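Local coordinates for protein extracellular ligand-binding receptor (Rhodopseudomonas palustris, PDB 4F06) that probably serves as the solute-binding receptor of an ABC transporter, binding p-hydroxybenzoic acid and related benzoate derivatives that arise from lignin, at residues Ile109-Pro114 against Trp366-Gln371; Gln125-Ala130 against Ile153-Ala158; Gly325-Asp330 against Arg334-Asn339. All blocks are in the same frame, centred on the assembly; numbering follows the deposited sequence.

Contact 1 (Ile109-Pro114 against Trp366-Gln371); sequences ITEKSP and WGLAKQ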
loop_
_atom_site.group_PDB
_atom_site.type_symbol
_atom_site.label_atom_id
_atom_site.label_comp_id
_atom_site.label_asym_id
_atom_site.label_seq_id
_atom_site.Cartn_x
_atom_site.Cartn_y
_atom_site.Cartn_z
ATOM N N ILE A 109 10.347 -7.795 2.523
ATOM C CA ILE A 109 11.149 -6.794 1.805
ATOM C C ILE A 109 12.095 -6.087 2.777
ATOM O O ILE A 109 13.241 -5.822 2.438
ATOM C CB ILE A 109 10.235 -5.801 1.086
ATOM C CG1 ILE A 109 9.491 -6.494 -0.070
ATOM C CG2 ILE A 109 11.048 -4.598 0.582
ATOM C CD1 ILE A 109 8.423 -5.630 -0.727
ATOM N N THR A 110 11.635 -5.710 3.978
ATOM C CA THR A 110 12.500 -4.950 4.900
ATOM C C THR A 110 13.698 -5.780 5.375
ATOM O O THR A 110 14.687 -5.189 5.787
ATOM C CB THR A 110 11.701 -4.403 6.103
ATOM O OG1 THR A 110 11.014 -5.507 6.719
ATOM C CG2 THR A 110 10.701 -3.334 5.702
ATOM N N GLU A 111 13.594 -7.102 5.304
ATOM C CA GLU A 111 14.695 -7.963 5.729
ATOM C C GLU A 111 15.799 -8.042 4.684
ATOM O O GLU A 111 16.850 -8.623 4.960
ATOM C CB GLU A 111 14.197 -9.397 6.041
ATOM C CG GLU A 111 13.191 -9.425 7.194
ATOM C CD GLU A 111 12.672 -10.846 7.358
ATOM O OE1 GLU A 111 12.016 -11.385 6.402
ATOM O OE2 GLU A 111 12.901 -11.420 8.426
ATOM N N LYS A 112 15.589 -7.471 3.497
ATOM C CA LYS A 112 16.559 -7.658 2.409
ATOM C C LYS A 112 17.655 -6.575 2.376
ATOM O O LYS A 112 18.586 -6.668 1.570
ATOM C CB LYS A 112 15.835 -7.637 1.036
ATOM C CG LYS A 112 14.732 -8.671 0.927
ATOM C CD LYS A 112 15.225 -10.087 1.137
ATOM C CE LYS A 112 14.062 -11.047 0.955
ATOM N NZ LYS A 112 14.475 -12.461 1.106
ATOM N N SER A 113 17.565 -5.576 3.253
ATOM C CA SER A 113 18.631 -4.590 3.349
ATOM C C SER A 113 18.484 -3.884 4.668
ATOM O O SER A 113 17.362 -3.576 5.046
ATOM C CB SER A 113 18.480 -3.517 2.263
ATOM O OG SER A 113 19.475 -2.512 2.397
ATOM N N PRO A 114 19.583 -3.480 5.323
ATOM C CA PRO A 114 19.472 -2.661 6.529
ATOM C C PRO A 114 18.987 -1.237 6.221
ATOM O O PRO A 114 18.580 -0.526 7.128
ATOM C CB PRO A 114 20.916 -2.596 7.074
ATOM C CG PRO A 114 21.773 -2.802 5.844
ATOM C CD PRO A 114 20.989 -3.838 5.025
ATOM N N TRP A 366 2.614 -8.006 11.205
ATOM C CA TRP A 366 2.426 -9.317 11.768
ATOM C C TRP A 366 3.169 -10.422 11.038
ATOM O O TRP A 366 3.325 -11.499 11.598
ATOM C CB TRP A 366 0.940 -9.678 11.808
ATOM C CG TRP A 366 0.105 -8.816 12.698
ATOM C CD1 TRP A 366 -0.912 -7.940 12.340
ATOM C CD2 TRP A 366 0.185 -8.792 14.132
ATOM N NE1 TRP A 366 -1.475 -7.368 13.476
ATOM C CE2 TRP A 366 -0.825 -7.821 14.587
ATOM C CE3 TRP A 366 1.006 -9.411 15.062
ATOM C CZ2 TRP A 366 -0.999 -7.523 15.948
ATOM C CZ3 TRP A 366 0.810 -9.122 16.429
ATOM C CH2 TRP A 366 -0.157 -8.183 16.849
ATOM N N GLY A 367 3.615 -10.199 9.781
ATOM C CA GLY A 367 4.397 -11.218 9.086
ATOM C C GLY A 367 5.769 -11.452 9.690
ATOM O O GLY A 367 6.359 -12.518 9.504
ATOM N N LEU A 368 6.302 -10.468 10.414
ATOM C CA LEU A 368 7.648 -10.550 11.026
ATOM C C LEU A 368 7.587 -10.523 12.545
ATOM O O LEU A 368 8.546 -10.933 13.205
ATOM C CB LEU A 368 8.516 -9.388 10.565
ATOM C CG LEU A 368 8.765 -9.336 9.067
ATOM C CD1 LEU A 368 9.682 -8.148 8.786
ATOM C CD2 LEU A 368 9.301 -10.653 8.513
ATOM N N ALA A 369 6.503 -10.026 13.120
ATOM C CA ALA A 369 6.491 -9.737 14.575
ATOM C C ALA A 369 6.617 -11.007 15.453
ATOM O O ALA A 369 7.076 -10.910 16.600
ATOM C CB ALA A 369 5.249 -8.939 14.958
ATOM N N LYS A 370 6.254 -12.188 14.945
ATOM C CA LYS A 370 6.325 -13.403 15.762
ATOM C C LYS A 370 7.512 -14.280 15.408
ATOM O O LYS A 370 7.653 -15.376 15.926
ATOM C CB LYS A 370 5.018 -14.200 15.695
ATOM C CG LYS A 370 3.878 -13.465 16.366
ATOM C CD LYS A 370 2.663 -14.358 16.450
ATOM C CE LYS A 370 1.424 -13.546 16.773
ATOM N NZ LYS A 370 0.243 -14.431 16.988
ATOM N N GLN A 371 8.388 -13.785 14.534
ATOM C CA GLN A 371 9.643 -14.498 14.237
ATOM C C GLN A 371 10.555 -14.403 15.445
ATOM O O GLN A 371 10.780 -13.296 15.923
ATOM C CB GLN A 371 10.302 -13.855 13.019
ATOM C CG GLN A 371 9.545 -14.212 11.755
ATOM C CD GLN A 371 10.281 -13.777 10.516
ATOM O OE1 GLN A 371 11.334 -13.137 10.588
ATOM N NE2 GLN A 371 9.721 -14.115 9.359
#

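Contact 2 (Gln125-Ala130 against Ile153-Ala158); sequences QNTVPA and IDAETA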
loop_
_atom_site.group_PDB
_atom_site.type_symbol
_atom_site.label_atom_id
_atom_site.label_comp_id
_atom_site.label_asym_id
_atom_site.label_seq_id
_atom_site.Cartn_x
_atom_site.Cartn_y
_atom_site.Cartn_z
ATOM N N GLN A 125 -0.208 -7.076 7.885
ATOM C CA GLN A 125 -0.695 -5.996 8.729
ATOM C C GLN A 125 -2.182 -5.702 8.488
ATOM O O GLN A 125 -2.948 -5.572 9.441
ATOM C CB GLN A 125 0.147 -4.756 8.449
ATOM C CG GLN A 125 -0.132 -3.556 9.363
ATOM C CD GLN A 125 0.903 -2.481 9.072
ATOM O OE1 GLN A 125 1.189 -2.156 7.897
ATOM N NE2 GLN A 125 1.495 -1.935 10.120
ATOM N N ASN A 126 -2.602 -5.638 7.220
ATOM C CA ASN A 126 -4.004 -5.383 6.893
ATOM C C ASN A 126 -4.854 -6.651 6.913
ATOM O O ASN A 126 -6.073 -6.579 7.159
ATOM C CB ASN A 126 -4.151 -4.703 5.522
ATOM C CG ASN A 126 -3.707 -3.244 5.505
ATOM O OD1 ASN A 126 -3.095 -2.742 4.498
ATOM N ND2 ASN A 126 -4.041 -2.551 6.554
ATOM N N THR A 127 -4.257 -7.827 6.676
ATOM C CA THR A 127 -5.054 -9.064 6.559
ATOM C C THR A 127 -5.438 -9.667 7.901
ATOM O O THR A 127 -6.527 -10.246 8.039
ATOM C CB THR A 127 -4.291 -10.096 5.703
ATOM O OG1 THR A 127 -4.139 -9.579 4.391
ATOM C CG2 THR A 127 -5.071 -11.420 5.612
ATOM N N VAL A 128 -4.561 -9.573 8.907
ATOM C CA VAL A 128 -4.937 -10.159 10.215
ATOM C C VAL A 128 -6.255 -9.520 10.703
ATOM O O VAL A 128 -7.147 -10.260 11.135
ATOM C CB VAL A 128 -3.743 -10.022 11.182
ATOM C CG1 VAL A 128 -4.180 -10.219 12.643
ATOM C CG2 VAL A 128 -2.656 -11.042 10.802
ATOM N N PRO A 129 -6.426 -8.171 10.643
ATOM C CA PRO A 129 -7.745 -7.631 11.018
ATOM C C PRO A 129 -8.893 -8.104 10.125
ATOM O O PRO A 129 -10.006 -8.266 10.624
ATOM C CB PRO A 129 -7.522 -6.105 10.933
ATOM C CG PRO A 129 -6.059 -5.950 11.314
ATOM C CD PRO A 129 -5.409 -7.103 10.557
ATOM N N ALA A 130 -8.653 -8.309 8.826
ATOM C CA ALA A 130 -9.714 -8.804 7.948
ATOM C C ALA A 130 -10.200 -10.148 8.438
ATOM O O ALA A 130 -11.423 -10.397 8.414
ATOM C CB ALA A 130 -9.231 -8.913 6.510
ATOM N N ILE A 153 0.495 -14.260 -1.734
ATOM C CA ILE A 153 0.862 -15.427 -0.921
ATOM C C ILE A 153 0.919 -15.040 0.568
ATOM O O ILE A 153 0.374 -15.764 1.401
ATOM C CB ILE A 153 2.196 -16.010 -1.424
ATOM C CG1 ILE A 153 1.984 -16.581 -2.842
ATOM C CG2 ILE A 153 2.640 -17.126 -0.469
ATOM C CD1 ILE A 153 3.253 -16.900 -3.632
ATOM N N ASP A 154 1.457 -13.855 0.896
ATOM C CA ASP A 154 1.431 -13.382 2.282
ATOM C C ASP A 154 -0.034 -13.246 2.760
ATOM O O ASP A 154 -0.380 -13.656 3.856
ATOM C CB ASP A 154 2.059 -12.005 2.420
ATOM C CG ASP A 154 3.560 -11.982 2.623
ATOM O OD1 ASP A 154 4.256 -12.990 2.563
ATOM O OD2 ASP A 154 4.049 -10.838 2.756
ATOM N N ALA A 155 -0.891 -12.636 1.954
ATOM C CA ALA A 155 -2.295 -12.413 2.362
ATOM C C ALA A 155 -3.001 -13.745 2.602
ATOM O O ALA A 155 -3.743 -13.903 3.580
ATOM C CB ALA A 155 -3.073 -11.613 1.310
ATOM N N GLU A 156 -2.799 -14.721 1.693
ATOM C CA GLU A 156 -3.405 -16.027 1.884
ATOM C C GLU A 156 -2.944 -16.657 3.201
ATOM O O GLU A 156 -3.769 -17.200 3.954
ATOM C CB GLU A 156 -3.063 -16.921 0.686
ATOM C CG GLU A 156 -3.551 -18.357 0.865
ATOM C CD GLU A 156 -3.151 -19.256 -0.282
ATOM O OE1 GLU A 156 -2.479 -18.831 -1.195
ATOM O OE2 GLU A 156 -3.483 -20.463 -0.207
ATOM N N THR A 157 -1.637 -16.656 3.453
ATOM C CA THR A 157 -1.063 -17.289 4.662
ATOM C C THR A 157 -1.610 -16.592 5.906
ATOM O O THR A 157 -2.073 -17.246 6.854
ATOM C CB THR A 157 0.462 -17.182 4.602
ATOM O OG1 THR A 157 0.906 -17.872 3.428
ATOM C CG2 THR A 157 1.052 -17.803 5.849
ATOM N N ALA A 158 -1.623 -15.250 5.885
ATOM C CA ALA A 158 -2.102 -14.497 7.043
ATOM C C ALA A 158 -3.572 -14.783 7.318
ATOM O O ALA A 158 -4.003 -14.964 8.481
ATOM C CB ALA A 158 -1.916 -13.004 6.791
#

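Contact 3 (Gly325-Asp330 against Arg334-Asn339); sequences GEVSID and RHITQN. With SO4 (sulfate ion), chain G.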
loop_
_atom_site.group_PDB
_atom_site.type_symbol
_atom_site.label_atom_id
_atom_site.label_comp_id
_atom_site.label_asym_id
_atom_site.label_seq_id
_atom_site.Cartn_x
_atom_site.Cartn_y
_atom_site.Cartn_z
ATOM N N GLY A 325 -3.579 8.603 10.437
ATOM C CA GLY A 325 -3.663 8.226 11.865
ATOM C C GLY A 325 -2.282 8.330 12.494
ATOM O O GLY A 325 -1.295 8.641 11.821
ATOM N N GLU A 326 -2.202 8.061 13.792
ATOM C CA GLU A 326 -0.900 8.018 14.491
ATOM C C GLU A 326 -0.074 6.857 13.954
ATOM O O GLU A 326 -0.612 5.759 13.748
ATOM C CB GLU A 326 -1.140 7.894 16.000
ATOM C CG GLU A 326 -1.910 9.084 16.542
ATOM C CD GLU A 326 -1.941 9.236 18.039
ATOM O OE1 GLU A 326 -1.767 8.249 18.789
ATOM O OE2 GLU A 326 -2.199 10.380 18.460
ATOM N N VAL A 327 1.215 7.092 13.707
ATOM C CA VAL A 327 2.104 6.065 13.134
ATOM C C VAL A 327 3.463 6.133 13.792
ATOM O O VAL A 327 3.812 7.115 14.455
ATOM C CB VAL A 327 2.267 6.226 11.607
ATOM C CG1 VAL A 327 0.941 6.025 10.881
ATOM C CG2 VAL A 327 2.920 7.559 11.261
ATOM N N SER A 328 4.248 5.079 13.601
ATOM C CA SER A 328 5.645 5.118 14.013
ATOM C C SER A 328 6.453 4.182 13.151
ATOM O O SER A 328 5.867 3.281 12.520
ATOM C CB SER A 328 5.798 4.719 15.504
ATOM O OG SER A 328 5.278 3.411 15.710
ATOM N N ILE A 329 7.768 4.347 13.119
ATOM C CA ILE A 329 8.616 3.344 12.440
ATOM C C ILE A 329 9.174 2.405 13.515
ATOM O O ILE A 329 9.940 2.822 14.416
ATOM C CB ILE A 329 9.777 4.032 11.696
ATOM C CG1 ILE A 329 9.256 4.941 10.570
ATOM C CG2 ILE A 329 10.693 2.938 11.142
ATOM C CD1 ILE A 329 8.348 4.233 9.550
ATOM N N ASP A 330 8.794 1.148 13.453
ATOM C CA ASP A 330 9.293 0.158 14.399
ATOM C C ASP A 330 10.785 -0.039 14.182
ATOM O O ASP A 330 11.179 -0.364 13.092
ATOM C CB ASP A 330 8.527 -1.151 14.197
ATOM C CG ASP A 330 8.780 -2.157 15.317
ATOM O OD1 ASP A 330 9.933 -2.341 15.671
ATOM O OD2 ASP A 330 7.853 -2.736 15.896
ATOM N N ARG A 334 11.747 -1.805 10.758
ATOM C CA ARG A 334 11.825 -0.649 9.855
ATOM C C ARG A 334 10.542 -0.504 9.026
ATOM O O ARG A 334 10.539 0.137 7.980
ATOM C CB ARG A 334 13.112 -0.663 8.983
ATOM C CG ARG A 334 14.325 -0.277 9.811
ATOM C CD ARG A 334 15.631 -0.655 9.073
ATOM N NE ARG A 334 15.872 -2.108 9.088
ATOM C CZ ARG A 334 15.700 -2.951 8.086
ATOM N NH1 ARG A 334 15.215 -2.556 6.933
ATOM N NH2 ARG A 334 16.028 -4.228 8.245
ATOM N N HIS A 335 9.451 -1.043 9.554
ATOM C CA HIS A 335 8.128 -0.916 8.933
ATOM C C HIS A 335 7.222 0.004 9.754
ATOM O O HIS A 335 7.312 0.036 11.002
ATOM C CB HIS A 335 7.476 -2.307 8.805
ATOM C CG HIS A 335 6.169 -2.214 8.128
ATOM N ND1 HIS A 335 6.041 -1.862 6.799
ATOM C CD2 HIS A 335 4.889 -2.260 8.651
ATOM C CE1 HIS A 335 4.733 -1.712 6.512
ATOM N NE2 HIS A 335 4.015 -1.961 7.623
ATOM N N ILE A 336 6.324 0.714 9.077
ATOM C CA ILE A 336 5.383 1.644 9.754
ATOM C C ILE A 336 4.303 0.886 10.539
ATOM O O ILE A 336 3.491 0.165 9.977
ATOM C CB ILE A 336 4.808 2.609 8.689
ATOM C CG1 ILE A 336 4.057 3.765 9.359
ATOM C CG2 ILE A 336 3.987 1.896 7.615
ATOM C CD1 ILE A 336 3.823 4.956 8.443
ATOM N N THR A 337 4.316 1.083 11.882
ATOM C CA THR A 337 3.227 0.638 12.730
ATOM C C THR A 337 2.085 1.642 12.618
ATOM O O THR A 337 2.326 2.851 12.656
ATOM C CB THR A 337 3.717 0.545 14.174
ATOM O OG1 THR A 337 4.631 -0.549 14.216
ATOM C CG2 THR A 337 2.564 0.256 15.155
ATOM N N GLN A 338 0.855 1.170 12.459
ATOM C CA GLN A 338 -0.245 2.080 12.129
ATOM C C GLN A 338 -1.556 1.405 12.440
ATOM O O GLN A 338 -1.700 0.172 12.490
ATOM C CB GLN A 338 -0.181 2.438 10.640
ATOM C CG GLN A 338 -0.348 1.224 9.688
ATOM C CD GLN A 338 0.019 1.624 8.279
ATOM O OE1 GLN A 338 -0.082 2.790 7.932
ATOM N NE2 GLN A 338 0.435 0.660 7.434
ATOM N N ASN A 339 -2.600 2.226 12.568
ATOM C CA ASN A 339 -3.964 1.677 12.679
ATOM C C ASN A 339 -4.362 0.962 11.387
ATOM O O ASN A 339 -3.950 1.354 10.263
ATOM C CB ASN A 339 -4.947 2.840 12.840
ATOM C CG ASN A 339 -4.703 3.660 14.085
ATOM O OD1 ASN A 339 -3.993 3.230 15.024
ATOM N ND2 ASN A 339 -5.320 4.843 14.108
HETATM S S SO4 G . 18.680 -4.230 11.103
HETATM O O1 SO4 G . 19.439 -3.762 9.912
HETATM O O2 SO4 G . 19.532 -5.021 12.027
HETATM O O3 SO4 G . 18.132 -3.077 11.847
HETATM O O4 SO4 G . 17.578 -5.171 10.645
HETATM O O HOH W 1 -2.717 5.006 12.076
HETATM O O HOH W 2 -4.721 7.584 15.543
HETATM O O HOH W 3 5.546 -1.378 16.544
#

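Contact 1 (Ile109-Pro114 against Trp366-Gln371)
Leu-368 sets its two methyls against Thr-110 and Glu-111. CD1 touches both residues, and CD2 meets the glutamate carboxylate. The contact is small and is made mostly by side-chain ends, since the closest CA atoms, those of Glu-111 and Leu-368, are still 9.2 Å apart.

The van der Waals contacts come first. CD1 of Leu-368 lies 3.6 Å from OG1 of Thr-110. The same methyl also sits 4.1 Å from CG of Glu-111. The other branch, CD2, rests on the carboxylate of Glu-111, 3.5 Å from OE1. Leu-368 and Glu-111 run past each other in opposite directions, so the leucine methyls reach both the CH2 and the acid end of the glutamate. The glutamate chain is extended through chi2 (175°), which carries the carboxylate out to CD2. Leu-368 also touches Thr-333.

No clear hydrogen bond crosses between the segments. OG1 of Thr-110 makes a weak hydrogen bond to Ser-107 O. The Glu-111 side chain lies about 4 Å from a bound sodium ion, which would probably offset part of its charge. Gln-371, the last residue of the chain, brings its amide end up to the same carboxylate from the opposite direction.

Backbone bonds keep both segments curled. Lys-112 N binds Ile-109 O at 3.1 Å in the 3-10 turn, and Gln-371 N binds Leu-368 O at 3.2 Å.

The arrangement fits the two-lobed periplasmic binding protein fold of the leucine-binding family. Here the C-terminal tail, after strand 351-363, packs on the loop between strands 99-101 and 116-118 of the other sheet.

Contact 2 (Gln125-Ala130 against Ile153-Ala158)
Thr-127 of helix 123-136 fits against Ala-155 and Ala-158, which lie one turn apart on helix 150-165. The small alanines let the helices come close: the CA atoms of Thr-127 and Ala-155 are only 6.0 Å apart.

The threonine side chain starts out toward the other helix. Its CB already touches the methyl of Ala-158, with CB to CB at 3.9 Å. The two branches then part. CG2 stands anti to the backbone N, and this carries it across to the second helix. There it lies 3.7 Å from CB of Ala-158 and 3.5 Å from the carbonyl O of Ala-155. The other branch, OG1, is turned beside the backbone N (chi1 -63°). From there it bonds back to Met-123 O one turn earlier, so its polar need is met within its own helix. Its flank meets Ala-155, 3.8 Å from CB. No hydrogen bond crosses between the segments. A glycine here would probably leave the Ala-155 and Ala-158 methyls facing a gap and Met-123 O without its hydroxyl partner.

Helix 150-165 has a similar internal bond at Thr-157, which does not touch the other segment. Thr-157 OG1 donates to Ile-153 O at 3.0 Å, from above the carbonyl plane. Thr-157 N reaches the same oxygen from the opposite face, so two bonds grip it. Helix 123-136 is kinked at Pro-129, whose N has no hydrogen to give.

Helix 150-165 is the crossover of a beta-alpha-beta unit between parallel strands 141-147 and 169-176, and Glu-156 forms a salt bridge with Arg-175 on the latter. Phe-199 of strand 197-201 touches Thr-127, Ala-130 and Ala-155. Strand 250-253 meets helix 123-136 through Thr-252 and Tyr-253.

Contact 3 (Gly325-Asp330 against Arg334-Asn339)
Val-327 and Ile-329 meet Ile-336 on one face of an antiparallel beta hairpin, formed by strands 327-329 and 336-348. The short strand segments run at 164° to each other.

Ile-336 crosses both neighbours at a slant. Its CG1 is anti to the backbone N (chi1 -169°), which swings CD1 over to Val-327, 3.7 Å from CB. Ile-329 lays its own CD1 4.0 Å from CB of Ile-336. Val-327 and Gln-338 instead lie side by side and point the same way, with CG1 of the valine 3.8 Å from CB of the glutamine. Trp-320 of strand 319-322 packs on both Val-327 and Ile-329.

The opposite face carries Ser-328 and Thr-337. Here OG of the serine rests 3.6 Å from CB of the threonine. These two form the hydrogen-bonded pair: Ser-328 N binds Thr-337 O, and Thr-337 N binds Ser-328 O at 2.8 Å. A water joins Asp-330 OD2 to Thr-337 OG1, 2.6 Å from the latter. OD1 of Asp-330 is held by Glu-332 N in the turn.

Gly-325 has backbone angles at which a CB would jam against the preceding carbonyl, and Asn-339 ND2 would crowd it too.

At the turn end, Asp-330 O accepts from Arg-334 N at 2.8 Å. The CB of Arg-334 points away from the other segment, and the guanidinium makes its bonds outside the hairpin. Its NH1 binds Ile-116 O, while NH2 binds a sulfate that Lys-316 also holds. Sulfate O4 lies at the edge of the guanidinium, in its plane, 3.0 Å from NH2, and the N-H points almost straight at it (166°).

Contacts 2 and 3 both fall within the span of chain between the two segments of contact 1. The centres of the three contacts lie about 14 to 17 Å apart, and direct touches join each pair. Thr-110 O of contact 1 probably takes a hydrogen bond from Arg-334 NH1 of contact 3 (2.9 Å). Gln-125 of contact 2 probably bonds to contact 3 twice, OE1 to His-335 NE2 (2.8 Å) and NE2 to Ile-336 O (2.9 Å). Trp-366 CD1 of contact 1 packs on Val-128 CB of contact 2 at 3.7 Å. All three stand back from bound p-hydroxybenzoic acid: the side chains of Ala-155, Ile-329 and Thr-110 are about 9, 10 and 12 Å from such a ligand.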